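Local coordinates for putative solute-binding component of ABC transporter (Clostridium phytofermentans, PDB 4YS6), which probably serves as the sugar-binding component of an ABC transporter and holds beta-D-glucose in its cleft in this crystal form, at residues 141-146 against 181-186; 170-176 against 211-216. All blocks are in the same frame, centred on the assembly; numbering follows the deposited sequence.

Contact 1: 141-146 against 181-186; sequences NYMVGT and FFYGGA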
loop_
_atom_site.group_PDB
_atom_site.type_symbol
_atom_site.label_atom_id
_atom_site.label_comp_id
_atom_site.label_asym_id
_atom_site.label_seq_id
_atom_site.Cartn_x
_atom_site.Cartn_y
_atom_site.Cartn_z
ATOM N N ASN A 141 4.499 -0.377 7.599
ATOM C CA ASN A 141 4.625 -1.054 6.324
ATOM C C ASN A 141 5.570 -2.261 6.366
ATOM O O ASN A 141 5.301 -3.273 5.722
ATOM C CB ASN A 141 5.085 -0.063 5.272
ATOM C CG ASN A 141 4.125 1.083 5.133
ATOM O OD1 ASN A 141 2.969 0.868 4.801
ATOM N ND2 ASN A 141 4.565 2.284 5.478
ATOM N N TYR A 142 6.627 -2.183 7.169
ATOM C CA TYR A 142 7.508 -3.336 7.322
ATOM C C TYR A 142 6.723 -4.503 7.933
ATOM O O TYR A 142 6.850 -5.646 7.492
ATOM C CB TYR A 142 8.714 -2.972 8.175
ATOM C CG TYR A 142 9.668 -4.107 8.337
ATOM C CD1 TYR A 142 10.616 -4.378 7.366
ATOM C CD2 TYR A 142 9.612 -4.922 9.455
ATOM C CE1 TYR A 142 11.496 -5.437 7.513
ATOM C CE2 TYR A 142 10.484 -5.968 9.607
ATOM C CZ TYR A 142 11.414 -6.220 8.635
ATOM O OH TYR A 142 12.267 -7.280 8.820
HETATM N N MSE A 143 5.876 -4.211 8.908
HETATM C CA MSE A 143 5.093 -5.259 9.576
HETATM C C MSE A 143 4.082 -5.880 8.608
HETATM O O MSE A 143 3.806 -7.096 8.668
HETATM C CB MSE A 143 4.391 -4.713 10.831
HETATM C CG MSE A 143 3.513 -5.716 11.464
HETATM SE SE MSE A 143 2.614 -4.867 13.012
HETATM C CE MSE A 143 4.218 -4.380 14.028
ATOM N N VAL A 144 3.523 -5.074 7.699
ATOM C CA VAL A 144 2.641 -5.610 6.681
ATOM C C VAL A 144 3.382 -6.698 5.907
ATOM O O VAL A 144 2.871 -7.788 5.688
ATOM C CB VAL A 144 2.143 -4.524 5.682
ATOM C CG1 VAL A 144 1.452 -5.155 4.472
ATOM C CG2 VAL A 144 1.216 -3.512 6.359
ATOM N N GLY A 145 4.589 -6.374 5.453
ATOM C CA GLY A 145 5.404 -7.334 4.733
ATOM C C GLY A 145 5.708 -8.566 5.570
ATOM O O GLY A 145 5.593 -9.674 5.089
ATOM N N THR A 146 6.121 -8.360 6.822
ATOM C CA THR A 146 6.361 -9.482 7.724
ATOM C C THR A 146 5.152 -10.414 7.775
ATOM O O THR A 146 5.282 -11.645 7.674
ATOM C CB THR A 146 6.675 -9.007 9.158
ATOM O OG1 THR A 146 7.770 -8.081 9.147
ATOM C CG2 THR A 146 7.035 -10.178 10.039
ATOM N N PHE A 181 9.392 -1.392 1.571
ATOM C CA PHE A 181 9.104 -1.915 2.896
ATOM C C PHE A 181 8.236 -3.169 2.886
ATOM O O PHE A 181 8.483 -4.096 3.679
ATOM C CB PHE A 181 8.445 -0.827 3.740
ATOM C CG PHE A 181 9.438 0.138 4.298
ATOM C CD1 PHE A 181 10.075 1.052 3.480
ATOM C CD2 PHE A 181 9.766 0.100 5.647
ATOM C CE1 PHE A 181 11.017 1.908 3.990
ATOM C CE2 PHE A 181 10.691 0.959 6.169
ATOM C CZ PHE A 181 11.324 1.863 5.350
ATOM N N PHE A 182 7.217 -3.220 2.032
ATOM C CA PHE A 182 6.403 -4.437 1.955
ATOM C C PHE A 182 7.283 -5.612 1.478
ATOM O O PHE A 182 7.222 -6.719 2.006
ATOM C CB PHE A 182 5.223 -4.273 0.995
ATOM C CG PHE A 182 4.285 -3.135 1.326
ATOM C CD1 PHE A 182 3.941 -2.827 2.633
ATOM C CD2 PHE A 182 3.739 -2.380 0.302
ATOM C CE1 PHE A 182 3.087 -1.795 2.901
ATOM C CE2 PHE A 182 2.888 -1.340 0.566
ATOM C CZ PHE A 182 2.542 -1.060 1.869
ATOM N N TYR A 183 8.106 -5.360 0.461
ATOM C CA TYR A 183 9.009 -6.379 -0.090
ATOM C C TYR A 183 10.044 -6.778 0.958
ATOM O O TYR A 183 10.281 -7.966 1.183
ATOM C CB TYR A 183 9.670 -5.838 -1.363
ATOM C CG TYR A 183 10.748 -6.710 -1.966
ATOM C CD1 TYR A 183 10.438 -7.668 -2.915
ATOM C CD2 TYR A 183 12.062 -6.549 -1.604
ATOM C CE1 TYR A 183 11.428 -8.467 -3.462
ATOM C CE2 TYR A 183 13.048 -7.334 -2.137
ATOM C CZ TYR A 183 12.727 -8.288 -3.072
ATOM O OH TYR A 183 13.743 -9.072 -3.596
ATOM N N GLY A 184 10.634 -5.792 1.623
ATOM C CA GLY A 184 11.677 -6.050 2.586
ATOM C C GLY A 184 11.175 -6.870 3.752
ATOM O O GLY A 184 11.857 -7.797 4.204
ATOM N N GLY A 185 9.995 -6.524 4.262
ATOM C CA GLY A 185 9.410 -7.270 5.369
ATOM C C GLY A 185 9.138 -8.717 5.013
ATOM O O GLY A 185 9.480 -9.634 5.776
ATOM N N ALA A 186 8.553 -8.940 3.839
ATOM C CA ALA A 186 8.216 -10.292 3.413
ATOM C C ALA A 186 9.476 -11.095 3.127
ATOM O O ALA A 186 9.570 -12.275 3.488
ATOM C CB ALA A 186 7.316 -10.249 2.192
#

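Contact 2: 170-176 against 211-216; sequences FTGDPGD and VATAGW. With BGC (beta-D-glucopyranose), chain D.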
loop_
_atom_site.group_PDB
_atom_site.type_symbol
_atom_site.label_atom_id
_atom_site.label_comp_id
_atom_site.label_asym_id
_atom_site.label_seq_id
_atom_site.Cartn_x
_atom_site.Cartn_y
_atom_site.Cartn_z
ATOM N N PHE A 170 5.009 -10.574 -6.570
ATOM C CA PHE A 170 4.509 -9.337 -7.196
ATOM C C PHE A 170 4.516 -8.239 -6.162
ATOM O O PHE A 170 3.800 -8.359 -5.163
ATOM C CB PHE A 170 3.097 -9.506 -7.724
ATOM C CG PHE A 170 2.999 -10.379 -8.938
ATOM C CD1 PHE A 170 3.213 -11.746 -8.837
ATOM C CD2 PHE A 170 2.684 -9.835 -10.178
ATOM C CE1 PHE A 170 3.148 -12.544 -9.970
ATOM C CE2 PHE A 170 2.603 -10.637 -11.298
ATOM C CZ PHE A 170 2.850 -11.990 -11.189
ATOM N N THR A 171 5.331 -7.205 -6.352
ATOM C CA THR A 171 5.257 -6.060 -5.449
ATOM C C THR A 171 4.803 -4.792 -6.205
ATOM O O THR A 171 4.283 -4.852 -7.332
ATOM C CB THR A 171 6.597 -5.839 -4.681
ATOM O OG1 THR A 171 6.381 -4.962 -3.555
ATOM C CG2 THR A 171 7.676 -5.274 -5.575
ATOM N N GLY A 172 4.922 -3.651 -5.543
ATOM C CA GLY A 172 4.305 -2.443 -6.030
ATOM C C GLY A 172 5.199 -1.621 -6.925
ATOM O O GLY A 172 6.199 -2.100 -7.470
ATOM N N ASP A 173 4.826 -0.355 -7.081
ATOM C CA ASP A 173 5.521 0.522 -8.011
ATOM C C ASP A 173 6.871 0.907 -7.435
ATOM O O ASP A 173 6.973 1.206 -6.241
ATOM C CB ASP A 173 4.693 1.761 -8.286
ATOM C CG ASP A 173 5.335 2.668 -9.315
ATOM O OD1 ASP A 173 5.139 2.428 -10.531
ATOM O OD2 ASP A 173 6.079 3.591 -8.908
ATOM N N PRO A 174 7.912 0.928 -8.277
ATOM C CA PRO A 174 9.234 1.246 -7.732
ATOM C C PRO A 174 9.390 2.702 -7.257
ATOM O O PRO A 174 10.355 3.022 -6.586
ATOM C CB PRO A 174 10.186 0.965 -8.904
ATOM C CG PRO A 174 9.389 0.339 -9.977
ATOM C CD PRO A 174 7.943 0.550 -9.705
ATOM N N GLY A 175 8.456 3.573 -7.619
ATOM C CA GLY A 175 8.489 4.962 -7.177
ATOM C C GLY A 175 7.768 5.177 -5.849
ATOM O O GLY A 175 7.693 6.303 -5.352
ATOM N N ASP A 176 7.229 4.098 -5.302
ATOM C CA ASP A 176 6.526 4.106 -4.006
ATOM C C ASP A 176 7.424 3.508 -2.932
ATOM O O ASP A 176 7.693 2.311 -2.938
ATOM C CB ASP A 176 5.237 3.307 -4.136
ATOM C CG ASP A 176 4.405 3.275 -2.871
ATOM O OD1 ASP A 176 4.846 3.786 -1.829
ATOM O OD2 ASP A 176 3.282 2.699 -2.919
ATOM N N VAL A 211 10.350 -7.785 -9.765
ATOM C CA VAL A 211 9.002 -8.162 -9.326
ATOM C C VAL A 211 8.068 -6.982 -9.088
ATOM O O VAL A 211 6.877 -7.172 -8.788
ATOM C CB VAL A 211 9.064 -9.012 -8.044
ATOM C CG1 VAL A 211 9.839 -10.282 -8.329
ATOM C CG2 VAL A 211 9.709 -8.263 -6.893
ATOM N N ALA A 212 8.602 -5.768 -9.224
ATOM C CA ALA A 212 7.826 -4.552 -9.042
ATOM C C ALA A 212 6.777 -4.417 -10.134
ATOM O O ALA A 212 7.003 -4.806 -11.261
ATOM C CB ALA A 212 8.735 -3.334 -9.054
ATOM N N THR A 213 5.620 -3.878 -9.776
ATOM C CA THR A 213 4.507 -3.740 -10.717
ATOM C C THR A 213 4.238 -2.260 -10.936
ATOM O O THR A 213 3.759 -1.569 -10.045
ATOM C CB THR A 213 3.211 -4.428 -10.203
ATOM O OG1 THR A 213 3.477 -5.787 -9.820
ATOM C CG2 THR A 213 2.108 -4.430 -11.302
ATOM N N ALA A 214 4.523 -1.781 -12.139
ATOM C CA ALA A 214 4.303 -0.375 -12.466
ATOM C C ALA A 214 2.884 0.123 -12.151
ATOM O O ALA A 214 1.882 -0.502 -12.528
ATOM C CB ALA A 214 4.617 -0.152 -13.940
ATOM N N GLY A 215 2.806 1.246 -11.430
ATOM C CA GLY A 215 1.544 1.841 -11.051
ATOM C C GLY A 215 0.661 1.022 -10.142
ATOM O O GLY A 215 -0.517 1.344 -9.992
ATOM N N TRP A 216 1.207 -0.041 -9.541
ATOM C CA TRP A 216 0.414 -0.980 -8.764
ATOM C C TRP A 216 -0.743 -1.550 -9.606
ATOM O O TRP A 216 -1.808 -1.945 -9.073
ATOM C CB TRP A 216 -0.140 -0.314 -7.513
ATOM C CG TRP A 216 0.849 0.045 -6.431
ATOM C CD1 TRP A 216 1.435 1.257 -6.194
ATOM C CD2 TRP A 216 1.300 -0.824 -5.386
ATOM N NE1 TRP A 216 2.207 1.188 -5.061
ATOM C CE2 TRP A 216 2.155 -0.082 -4.559
ATOM C CE3 TRP A 216 1.062 -2.172 -5.077
ATOM C CZ2 TRP A 216 2.767 -0.640 -3.425
ATOM C CZ3 TRP A 216 1.677 -2.716 -3.962
ATOM C CH2 TRP A 216 2.502 -1.954 -3.151
HETATM C C2 BGC D . -0.306 1.676 -0.052
HETATM C C3 BGC D . -1.105 0.431 -0.266
HETATM C C4 BGC D . -1.784 0.410 -1.571
HETATM C C5 BGC D . -0.850 0.689 -2.708
HETATM C C6 BGC D . -1.542 0.888 -4.040
HETATM C C1 BGC D . 0.743 1.808 -1.175
HETATM O O1 BGC D . 1.455 2.877 -1.067
HETATM O O2 BGC D . 0.361 1.617 1.202
HETATM O O3 BGC D . -2.080 0.365 0.843
HETATM O O4 BGC D . -2.357 -0.893 -1.848
HETATM O O5 BGC D . -0.129 1.919 -2.397
HETATM O O6 BGC D . -2.658 1.759 -3.933
#

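Contact 1: 141-146 against 181-186
Tyr142 lays its ring over the backbone of Gly185, and this CH-pi contact, with Gly185 CA over the face and 3.9 Å from the centroid of the Tyr142 ring, marks one flank of a tight crossing between two helices. Having CG anti to the backbone N (chi1 -179°) carries the Tyr142 ring across to the other helix, where its hydroxyl hydrogen-bonds to Asp188. The backbones themselves meet at Gly145 and Gly185, whose CA atoms are 4.1 Å apart. These two glycines present bare backbone to each other, Gly145 C lying 3.5 Å from Gly185 C, which allows the helix axes to approach to 6.4 Å as they cross at -46°. Gly145 CA also makes a CA-H...O contact with Phe182 O at 3.3 Å, while the methyl of Ala186 rests against Gly145 O.

On the other flank Phe182 packs against two side chains. Asn141 brings its amide oxygen up to the CE1-CZ side of the Phe182 ring, OD1 lying 3.3 Å from CE1, with the amide steeply inclined to the ring at 75° between planes. Val144 and Phe182 run alongside each other in a common direction, and Val144 CG1 meets Phe182 CD1 at 3.9 Å. Phe181 puts its ring edge against Tyr142 CB. Tyr322 ties this end together, since it stacks on the Phe181 ring and its hydroxyl, with that of Thr138, takes the Asn141 ND2 hydrogen bonds that fix the amide rotation.

The contact thus joins the N-terminal end of helix 141-155, entered from strand 135-139, to helix 177-195; Val144 also leans on Pro336 of strand 331-339, while Phe182 reaches the bound glucose, so this helix pair adjoins the sugar pocket.

Contact 2: 170-176 against 211-216
A wall of the glucose pocket in this periplasmic-binding-protein fold is built where the loop after strand 165-170 runs beside the loop leading into helix 218-232. The indole of Trp216 lies between protein and sugar: Gly172 CA sits over one face, and glucose C5 lies over the centre of the opposite face, 3.6 Å above the plane. This is the stacking of an aromatic ring on a sugar familiar from carbohydrate-binding proteins. Gly172 has no side chain to obstruct the indole.

Backbone bonds hold the two loops together behind this ring. Thr171 N donates to Val211 O at 2.9 Å, and Thr213 N donates to Gly172 O at 3.0 Å. The hydroxyl of Thr213 adds a 2.8 Å bond in which OG1 meets Thr171 O almost head-on, in line with its carbonyl bond. Beside them, Thr171 CG2 packs on Ala212 CA, and Pro174 CG touches the Ala212 methyl.

Asp173 fastens the turn through both oxygens. Its CG is anti to the backbone N (chi1 -177°), placing OD1 to accept from Gly215 N at 2.8 Å in a nearly straight bond of 176°, while OD2 closes an Asx turn by accepting from Gly175 N. Asp173 also opens a type I beta turn that ends at Asp176, where Asp176 N donates back to Asp173 O. Asp176 is in turn the N-cap of helix 177-195, its OD1 taking the N-H of Asn178.

Asp176 OD2 serves both protein and ligand: its anti lone pair receives Trp216 NE1 at 2.8 Å, the carboxylate and indole planes lying 65° apart, and the same oxygen accepts the anomeric hydroxyl O1 of glucose at 2.6 Å.

Overall arrangement
Contacts 1 and 2 have centres about 14 Å apart, and their segments alternate along the chain: 141-146, 170-176, 181-186, 211-216. Strand 165-170, in the parallel four-stranded sheet, leads into loop 170-176 and then helix 177-195, so the helix capped in contact 2 supplies one partner of contact 1. The two meet directly where Phe182 CD2 lies 3.7 Å from Trp216 CH2, and again where Tyr183 CE1 packs 3.8 Å from Val211 CG2. Phe182, Asp176 and Trp216 all belong to the glucose pocket. Helix packing and loop pairing therefore converge on the same site, which Asp124, Arg125, Asn246, Asp272 and others complete.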